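Local coordinates for DUF4785 domain-containing protein (PDB 4KH9) that is of unknown function but has three domains, the central and C-terminal ones related to E-set folds, and binds calcium ions, at residues 52-64 and 137-151. Sequence-based numbering, arbitrary orientation.
Sequences RISLEQLQRGVII and ILKSKDITNKYADAY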
ATOM      1  N   ARG A  52      -5.930 -16.949   6.065  1.00 32.17           N
ATOM      2  CA  ARG A  52      -6.215 -18.011   5.123  1.00 33.13           C
ATOM      3  C   ARG A  52      -6.309 -19.264   5.914  1.00 35.66           C
ATOM      4  O   ARG A  52      -5.467 -19.508   6.761  1.00 36.35           O
ATOM      5  CB  ARG A  52      -5.115 -18.103   4.039  1.00 38.35           C
ATOM      6  CG  ARG A  52      -5.005 -16.850   3.195  1.00 54.04           C
ATOM      7  CD  ARG A  52      -4.178 -17.070   1.958  1.00 74.93           C
ATOM      8  NE  ARG A  52      -4.492 -16.058   0.949  1.00 94.54           N
ATOM      9  CZ  ARG A  52      -4.051 -16.084  -0.304  1.00114.03           C
ATOM     10  NH1 ARG A  52      -3.264 -17.070  -0.718  1.00105.52           N
ATOM     11  NH2 ARG A  52      -4.395 -15.125  -1.153  1.00100.58           N
ATOM     12  N   ILE A  53      -7.336 -20.046   5.681  1.00 32.09           N
ATOM     13  CA  ILE A  53      -7.551 -21.303   6.382  1.00 31.79           C
ATOM     14  C   ILE A  53      -7.860 -22.406   5.352  1.00 35.56           C
ATOM     15  O   ILE A  53      -8.390 -22.122   4.279  1.00 35.77           O
ATOM     16  CB  ILE A  53      -8.671 -21.219   7.469  1.00 34.94           C
ATOM     17  CG1 ILE A  53     -10.053 -21.036   6.842  1.00 36.05           C
ATOM     18  CG2 ILE A  53      -8.388 -20.147   8.544  1.00 36.73           C
ATOM     19  CD1 ILE A  53     -11.062 -21.651   7.549  1.00 50.07           C
ATOM     20  N   SER A  54      -7.553 -23.650   5.697  1.00 30.66           N
ATOM     21  CA  SER A  54      -7.834 -24.766   4.812  1.00 29.20           C
ATOM     22  C   SER A  54      -9.114 -25.444   5.209  1.00 33.27           C
ATOM     23  O   SER A  54      -9.593 -25.263   6.323  1.00 33.95           O
ATOM     24  CB  SER A  54      -6.681 -25.767   4.846  1.00 26.38           C
ATOM     25  OG  SER A  54      -6.644 -26.410   6.108  1.00 33.51           O
ATOM     26  N   LEU A  55      -9.639 -26.277   4.315  1.00 30.70           N
ATOM     27  CA  LEU A  55     -10.800 -27.109   4.574  1.00 30.58           C
ATOM     28  C   LEU A  55     -10.487 -28.089   5.742  1.00 35.89           C
ATOM     29  O   LEU A  55     -11.342 -28.308   6.582  1.00 36.91           O
ATOM     30  CB  LEU A  55     -11.158 -27.850   3.279  1.00 30.33           C
ATOM     31  CG  LEU A  55     -12.431 -28.667   3.270  1.00 35.03           C
ATOM     32  CD1 LEU A  55     -13.689 -27.804   3.579  1.00 33.83           C
ATOM     33  CD2 LEU A  55     -12.576 -29.385   1.955  1.00 35.59           C
ATOM     34  N   GLU A  56      -9.224 -28.571   5.852  1.00 33.56           N
ATOM     35  CA  GLU A  56      -8.771 -29.444   6.950  1.00 33.72           C
ATOM     36  C   GLU A  56      -8.877 -28.712   8.303  1.00 36.37           C
ATOM     37  O   GLU A  56      -9.209 -29.331   9.300  1.00 38.69           O
ATOM     38  CB  GLU A  56      -7.315 -29.944   6.734  1.00 35.05           C
ATOM     39  CG  GLU A  56      -7.126 -30.944   5.592  1.00 39.79           C
ATOM     40  CD  GLU A  56      -7.120 -30.381   4.180  1.00 48.53           C
ATOM     41  OE1 GLU A  56      -7.151 -29.141   4.017  1.00 34.89           O
ATOM     42  OE2 GLU A  56      -7.069 -31.188   3.226  1.00 46.51           O
ATOM     43  N   GLN A  57      -8.568 -27.419   8.345  1.00 30.61           N
ATOM     44  CA  GLN A  57      -8.697 -26.637   9.574  1.00 29.32           C
ATOM     45  C   GLN A  57     -10.191 -26.446   9.923  1.00 34.16           C
ATOM     46  O   GLN A  57     -10.558 -26.563  11.093  1.00 34.51           O
ATOM     47  CB  GLN A  57      -7.979 -25.284   9.438  1.00 29.90           C
ATOM     48  CG  GLN A  57      -6.435 -25.426   9.370  1.00 37.03           C
ATOM     49  CD  GLN A  57      -5.716 -24.135   9.073  1.00 48.45           C
ATOM     50  OE1 GLN A  57      -6.126 -23.349   8.238  1.00 35.80           O
ATOM     51  NE2 GLN A  57      -4.570 -23.924   9.687  1.00 49.87           N
ATOM     52  N   LEU A  58     -11.038 -26.178   8.917  1.00 32.14           N
ATOM     53  CA  LEU A  58     -12.487 -26.027   9.099  1.00 33.85           C
ATOM     54  C   LEU A  58     -13.116 -27.269   9.665  1.00 39.05           C
ATOM     55  O   LEU A  58     -14.050 -27.156  10.431  1.00 40.93           O
ATOM     56  CB  LEU A  58     -13.213 -25.697   7.784  1.00 34.99           C
ATOM     57  CG  LEU A  58     -13.433 -24.261   7.377  1.00 40.40           C
ATOM     58  CD1 LEU A  58     -14.163 -24.214   6.010  1.00 40.55           C
ATOM     59  CD2 LEU A  58     -14.254 -23.449   8.448  1.00 39.69           C
ATOM     60  N   GLN A  59     -12.636 -28.454   9.260  1.00 36.10           N
ATOM     61  CA  GLN A  59     -13.164 -29.725   9.735  1.00 37.83           C
ATOM     62  C   GLN A  59     -12.892 -29.866  11.237  1.00 43.95           C
ATOM     63  O   GLN A  59     -13.767 -30.277  11.988  1.00 44.10           O
ATOM     64  CB  GLN A  59     -12.534 -30.884   8.938  1.00 39.93           C
ATOM     65  CG  GLN A  59     -13.248 -32.223   9.163  1.00 48.31           C
ATOM     66  CD  GLN A  59     -12.489 -33.404   8.597  1.00 69.25           C
ATOM     67  OE1 GLN A  59     -11.310 -33.322   8.206  1.00 63.12           O
ATOM     68  NE2 GLN A  59     -13.148 -34.548   8.582  1.00 60.98           N
ATOM     69  N   ARG A  60     -11.669 -29.495  11.671  1.00 42.02           N
ATOM     70  CA  ARG A  60     -11.262 -29.562  13.080  1.00 41.68           C
ATOM     71  C   ARG A  60     -11.872 -28.391  13.877  1.00 44.96           C
ATOM     72  O   ARG A  60     -12.120 -28.521  15.073  1.00 45.74           O
ATOM     73  CB  ARG A  60      -9.724 -29.551  13.178  1.00 44.09           C
ATOM     74  CG  ARG A  60      -9.081 -30.827  12.626  1.00 60.67           C
ATOM     75  CD  ARG A  60      -7.576 -30.720  12.596  1.00 80.97           C
ATOM     76  NE  ARG A  60      -6.925 -31.541  13.622  1.00 93.46           N
ATOM     77  CZ  ARG A  60      -6.315 -32.698  13.381  1.00109.66           C
ATOM     78  NH1 ARG A  60      -6.265 -33.186  12.146  1.00 97.63           N
ATOM     79  NH2 ARG A  60      -5.745 -33.373  14.370  1.00 97.34           N
ATOM     80  N   GLY A  61     -12.095 -27.264  13.202  1.00 39.00           N
ATOM     81  CA  GLY A  61     -12.636 -26.058  13.817  1.00 36.73           C
ATOM     82  C   GLY A  61     -11.591 -24.980  13.902  1.00 38.10           C
ATOM     83  O   GLY A  61     -10.448 -25.236  14.276  1.00 40.58           O
ATOM     84  N   VAL A  62     -11.968 -23.788  13.516  1.00 33.49           N
ATOM     85  CA  VAL A  62     -11.115 -22.600  13.463  1.00 34.41           C
ATOM     86  C   VAL A  62     -11.570 -21.601  14.533  1.00 36.61           C
ATOM     87  O   VAL A  62     -12.761 -21.302  14.629  1.00 32.84           O
ATOM     88  CB  VAL A  62     -11.183 -22.006  12.011  1.00 39.16           C
ATOM     89  CG1 VAL A  62     -10.696 -20.566  11.951  1.00 39.29           C
ATOM     90  CG2 VAL A  62     -10.380 -22.886  11.044  1.00 39.73           C
ATOM     91  N   ILE A  63     -10.615 -21.033  15.283  1.00 33.98           N
ATOM     92  CA  ILE A  63     -10.927 -20.059  16.313  1.00 34.03           C
ATOM     93  C   ILE A  63     -11.211 -18.706  15.691  1.00 37.32           C
ATOM     94  O   ILE A  63     -10.374 -18.175  14.962  1.00 37.00           O
ATOM     95  CB  ILE A  63      -9.788 -19.961  17.372  1.00 37.50           C
ATOM     96  CG1 ILE A  63      -9.696 -21.280  18.196  1.00 37.99           C
ATOM     97  CG2 ILE A  63      -9.964 -18.701  18.293  1.00 35.54           C
ATOM     98  CD1 ILE A  63      -8.366 -21.527  18.873  1.00 45.64           C
ATOM     99  N   ILE A  64     -12.396 -18.145  16.011  1.00 31.80           N
ATOM    100  CA  ILE A  64     -12.787 -16.786  15.670  1.00 31.33           C
ATOM    101  C   ILE A  64     -12.743 -16.044  17.006  1.00 37.03           C
ATOM    102  O   ILE A  64     -13.558 -16.348  17.876  1.00 35.95           O
ATOM    103  CB  ILE A  64     -14.154 -16.699  14.936  1.00 34.55           C
ATOM    104  CG1 ILE A  64     -14.113 -17.449  13.581  1.00 34.94           C
ATOM    105  CG2 ILE A  64     -14.590 -15.223  14.771  1.00 33.95           C
ATOM    106  CD1 ILE A  64     -15.461 -17.529  12.868  1.00 44.44           C
ATOM    107  N   ILE A 137     -15.805 -20.865  17.649  1.00 29.95           N
ATOM    108  CA  ILE A 137     -15.177 -21.899  16.849  1.00 32.00           C
ATOM    109  C   ILE A 137     -16.039 -22.103  15.595  1.00 37.78           C
ATOM    110  O   ILE A 137     -17.212 -22.446  15.694  1.00 37.49           O
ATOM    111  CB  ILE A 137     -14.947 -23.224  17.640  1.00 35.79           C
ATOM    112  CG1 ILE A 137     -14.071 -22.964  18.896  1.00 36.69           C
ATOM    113  CG2 ILE A 137     -14.326 -24.330  16.705  1.00 35.89           C
ATOM    114  CD1 ILE A 137     -13.765 -24.194  19.773  1.00 51.67           C
ATOM    115  N   LEU A 138     -15.460 -21.830  14.427  1.00 34.44           N
ATOM    116  CA  LEU A 138     -16.108 -22.027  13.143  1.00 33.30           C
ATOM    117  C   LEU A 138     -15.743 -23.405  12.662  1.00 33.73           C
ATOM    118  O   LEU A 138     -14.566 -23.763  12.683  1.00 32.51           O
ATOM    119  CB  LEU A 138     -15.678 -20.946  12.148  1.00 32.52           C
ATOM    120  CG  LEU A 138     -16.363 -20.961  10.756  1.00 38.37           C
ATOM    121  CD1 LEU A 138     -17.887 -20.623  10.842  1.00 37.92           C
ATOM    122  CD2 LEU A 138     -15.623 -20.024   9.790  1.00 40.46           C
ATOM    123  N   LYS A 139     -16.728 -24.183  12.264  1.00 31.37           N
ATOM    124  CA  LYS A 139     -16.484 -25.559  11.855  1.00 33.42           C
ATOM    125  C   LYS A 139     -17.345 -25.910  10.644  1.00 39.65           C
ATOM    126  O   LYS A 139     -18.451 -25.391  10.454  1.00 38.70           O
ATOM    127  CB  LYS A 139     -16.807 -26.507  13.045  1.00 37.14           C
ATOM    128  CG  LYS A 139     -16.374 -27.973  12.889  1.00 59.50           C
ATOM    129  CD  LYS A 139     -17.092 -28.880  13.890  1.00 73.26           C
ATOM    130  CE  LYS A 139     -16.277 -29.220  15.116  1.00 93.52           C
ATOM    131  NZ  LYS A 139     -15.237 -30.246  14.827  1.00109.41           N
ATOM    132  N   SER A 140     -16.821 -26.809   9.842  1.00 36.78           N
ATOM    133  CA  SER A 140     -17.515 -27.369   8.699  1.00 38.36           C
ATOM    134  C   SER A 140     -18.440 -28.472   9.194  1.00 44.12           C
ATOM    135  O   SER A 140     -18.086 -29.196  10.118  1.00 44.16           O
ATOM    136  CB  SER A 140     -16.487 -27.920   7.719  1.00 42.69           C
ATOM    137  OG  SER A 140     -17.123 -28.162   6.486  1.00 61.12           O
ATOM    138  N   LYS A 141     -19.613 -28.616   8.592  1.00 44.04           N
ATOM    139  CA  LYS A 141     -20.565 -29.664   8.969  1.00 44.27           C
ATOM    140  C   LYS A 141     -20.056 -31.019   8.400  1.00 47.94           C
ATOM    141  O   LYS A 141     -20.158 -32.062   9.053  1.00 48.24           O
ATOM    142  CB  LYS A 141     -21.963 -29.279   8.451  1.00 46.59           C
ATOM    143  CG  LYS A 141     -23.110 -30.084   9.036  1.00 65.28           C
ATOM    144  CD  LYS A 141     -24.484 -29.536   8.602  1.00 83.05           C
ATOM    145  CE  LYS A 141     -24.803 -28.153   9.144  1.00101.57           C
ATOM    146  NZ  LYS A 141     -26.129 -27.644   8.703  1.00112.74           N
ATOM    147  N   ASP A 142     -19.473 -30.973   7.192  1.00 42.34           N
ATOM    148  CA  ASP A 142     -18.894 -32.129   6.501  1.00 43.31           C
ATOM    149  C   ASP A 142     -17.799 -31.651   5.522  1.00 47.91           C
ATOM    150  O   ASP A 142     -17.597 -30.446   5.373  1.00 48.66           O
ATOM    151  CB  ASP A 142     -19.993 -32.910   5.751  1.00 46.10           C
ATOM    152  CG  ASP A 142     -20.666 -32.135   4.621  1.00 56.25           C
ATOM    153  OD1 ASP A 142     -20.510 -30.884   4.569  1.00 55.76           O
ATOM    154  OD2 ASP A 142     -21.344 -32.774   3.792  1.00 61.54           O
ATOM    155  N   ILE A 143     -17.100 -32.563   4.870  1.00 42.52           N
ATOM    156  CA  ILE A 143     -16.137 -32.188   3.845  1.00 41.09           C
ATOM    157  C   ILE A 143     -16.455 -33.037   2.624  1.00 40.88           C
ATOM    158  O   ILE A 143     -16.810 -34.198   2.768  1.00 38.67           O
ATOM    159  CB  ILE A 143     -14.633 -32.264   4.265  1.00 45.04           C
ATOM    160  CG1 ILE A 143     -14.193 -33.690   4.689  1.00 47.62           C
ATOM    161  CG2 ILE A 143     -14.299 -31.231   5.341  1.00 47.35           C
ATOM    162  CD1 ILE A 143     -12.668 -33.886   4.946  1.00 57.95           C
ATOM    163  N   THR A 144     -16.411 -32.439   1.440  1.00 36.73           N
ATOM    164  CA  THR A 144     -16.638 -33.132   0.175  1.00 37.64           C
ATOM    165  C   THR A 144     -15.516 -32.684  -0.782  1.00 40.71           C
ATOM    166  O   THR A 144     -14.831 -31.708  -0.479  1.00 36.38           O
ATOM    167  CB  THR A 144     -18.057 -32.888  -0.405  1.00 42.64           C
ATOM    168  OG1 THR A 144     -18.100 -31.600  -1.003  1.00 48.06           O
ATOM    169  CG2 THR A 144     -19.198 -33.075   0.612  1.00 43.60           C
ATOM    170  N   ASN A 145     -15.375 -33.357  -1.943  1.00 39.25           N
ATOM    171  CA  ASN A 145     -14.398 -32.997  -2.977  1.00 40.05           C
ATOM    172  C   ASN A 145     -14.935 -31.835  -3.846  1.00 45.61           C
ATOM    173  O   ASN A 145     -14.313 -31.500  -4.845  1.00 46.41           O
ATOM    174  CB  ASN A 145     -14.065 -34.229  -3.845  1.00 44.38           C
ATOM    175  CG  ASN A 145     -15.272 -34.898  -4.488  1.00 51.53           C
ATOM    176  OD1 ASN A 145     -16.426 -34.482  -4.293  1.00 40.96           O
ATOM    177  ND2 ASN A 145     -15.041 -35.946  -5.267  1.00 39.22           N
ATOM    178  N   LYS A 146     -16.079 -31.229  -3.465  1.00 42.33           N
ATOM    179  CA  LYS A 146     -16.725 -30.107  -4.177  1.00 42.50           C
ATOM    180  C   LYS A 146     -16.450 -28.749  -3.511  1.00 43.55           C
ATOM    181  O   LYS A 146     -16.671 -27.694  -4.118  1.00 44.34           O
ATOM    182  CB  LYS A 146     -18.254 -30.336  -4.241  1.00 45.71           C
ATOM    183  CG  LYS A 146     -18.673 -31.380  -5.292  1.00 62.93           C
ATOM    184  CD  LYS A 146     -20.187 -31.713  -5.259  1.00 76.32           C
ATOM    185  CE  LYS A 146     -21.147 -30.607  -5.674  1.00 86.19           C
ATOM    186  NZ  LYS A 146     -21.045 -30.264  -7.118  1.00 90.55           N
ATOM    187  N   TYR A 147     -15.996 -28.779  -2.248  1.00 36.70           N
ATOM    188  CA  TYR A 147     -15.728 -27.559  -1.521  1.00 34.20           C
ATOM    189  C   TYR A 147     -14.372 -27.028  -1.906  1.00 35.41           C
ATOM    190  O   TYR A 147     -13.507 -27.793  -2.362  1.00 34.67           O
ATOM    191  CB  TYR A 147     -15.816 -27.790   0.008  1.00 34.83           C
ATOM    192  CG  TYR A 147     -17.131 -28.375   0.515  1.00 36.82           C
ATOM    193  CD1 TYR A 147     -18.346 -28.028  -0.070  1.00 39.15           C
ATOM    194  CD2 TYR A 147     -17.163 -29.187   1.642  1.00 37.68           C
ATOM    195  CE1 TYR A 147     -19.553 -28.542   0.407  1.00 38.67           C
ATOM    196  CE2 TYR A 147     -18.361 -29.669   2.155  1.00 39.45           C
ATOM    197  CZ  TYR A 147     -19.554 -29.357   1.525  1.00 46.45           C
ATOM    198  OH  TYR A 147     -20.730 -29.832   2.050  1.00 48.46           O
ATOM    199  N   ALA A 148     -14.172 -25.716  -1.736  1.00 31.30           N
ATOM    200  CA  ALA A 148     -12.868 -25.119  -1.994  1.00 31.94           C
ATOM    201  C   ALA A 148     -11.825 -25.685  -1.024  1.00 34.63           C
ATOM    202  O   ALA A 148     -12.161 -26.090   0.090  1.00 32.56           O
ATOM    203  CB  ALA A 148     -12.948 -23.598  -1.852  1.00 32.01           C
ATOM    204  N   ASP A 149     -10.573 -25.728  -1.456  1.00 34.27           N
ATOM    205  CA  ASP A 149      -9.443 -26.177  -0.629  1.00 34.12           C
ATOM    206  C   ASP A 149      -9.167 -25.239   0.522  1.00 34.54           C
ATOM    207  O   ASP A 149      -8.763 -25.684   1.598  1.00 32.30           O
ATOM    208  CB  ASP A 149      -8.168 -26.240  -1.477  1.00 36.15           C
ATOM    209  CG  ASP A 149      -8.049 -27.389  -2.452  1.00 43.37           C
ATOM    210  OD1 ASP A 149      -8.901 -28.310  -2.397  1.00 42.59           O
ATOM    211  OD2 ASP A 149      -7.065 -27.405  -3.222  1.00 47.20           O
ATOM    212  N   ALA A 150      -9.342 -23.925   0.269  1.00 28.70           N
ATOM    213  CA  ALA A 150      -8.996 -22.890   1.220  1.00 27.99           C
ATOM    214  C   ALA A 150      -9.961 -21.702   1.165  1.00 31.67           C
ATOM    215  O   ALA A 150     -10.740 -21.529   0.216  1.00 31.22           O
ATOM    216  CB  ALA A 150      -7.575 -22.418   0.979  1.00 28.19           C
ATOM    217  N   TYR A 151      -9.962 -20.938   2.261  1.00 28.99           N
ATOM    218  CA  TYR A 151     -10.853 -19.804   2.489  1.00 27.50           C
ATOM    219  C   TYR A 151     -10.143 -18.674   3.141  1.00 32.77           C
ATOM    220  O   TYR A 151      -9.194 -18.901   3.876  1.00 34.89           O
ATOM    221  CB  TYR A 151     -12.029 -20.232   3.437  1.00 28.49           C
ATOM    222  CG  TYR A 151     -12.716 -21.497   2.983  1.00 30.62           C
ATOM    223  CD1 TYR A 151     -12.134 -22.749   3.203  1.00 32.94           C
ATOM    224  CD2 TYR A 151     -13.878 -21.445   2.213  1.00 30.86           C
ATOM    225  CE1 TYR A 151     -12.699 -23.915   2.684  1.00 34.10           C
ATOM    226  CE2 TYR A 151     -14.453 -22.608   1.692  1.00 32.01           C
ATOM    227  CZ  TYR A 151     -13.854 -23.839   1.928  1.00 38.39           C
ATOM    228  OH  TYR A 151     -14.363 -24.994   1.390  1.00 39.69           O
TER
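Two antiparallel strand pairings, one in each sheet of a beta sandwich, are joined here at one end of the N-terminal domain. Strand 48-54 pairs with 150-156 in one sheet and strand 62-65 with 135-140 in the other; helix 55-60 carries the first segment across, and loop 141-149 the second. Ile53 and Tyr151 form a hydrogen-bonded pair, N to O at 2.8 Å both ways, and Val62 and Leu138 form its counterpart, the Val62 N to Leu138 O bond being nearly straight at 171°. The helix is tied in at both ends. Leu55 N donates to Asp149 O, while Ser140 N reaches Leu58 O from above the carbonyl plane, at 2.9 Å. Ser54 and Gln57 close the N-terminal end with a capping box, and Gly61, with positive phi, leads out into the next strand. Between the sheets Leu58 works with both branches: CD2 lies alongside Leu138 CD2, 3.9 Å away, and CD1 sits over one face of the Tyr151 ring. On the other side of Leu138, Ile64 CD1 presses tightly on its CB at 3.5 Å; Leu86 and Ile75 also line this core. Leu55 CG, anti to its own N (chi1 -174°), sends its methyls under the loop, where they meet Ile143 CG2, Tyr147 CB and Tyr151 OH. Gln59, extended, crosses Ile143 at the more exposed border. Lys139 runs past the helix end and bends at its last two torsions, bringing NZ to Gln59 O at 3.2 Å.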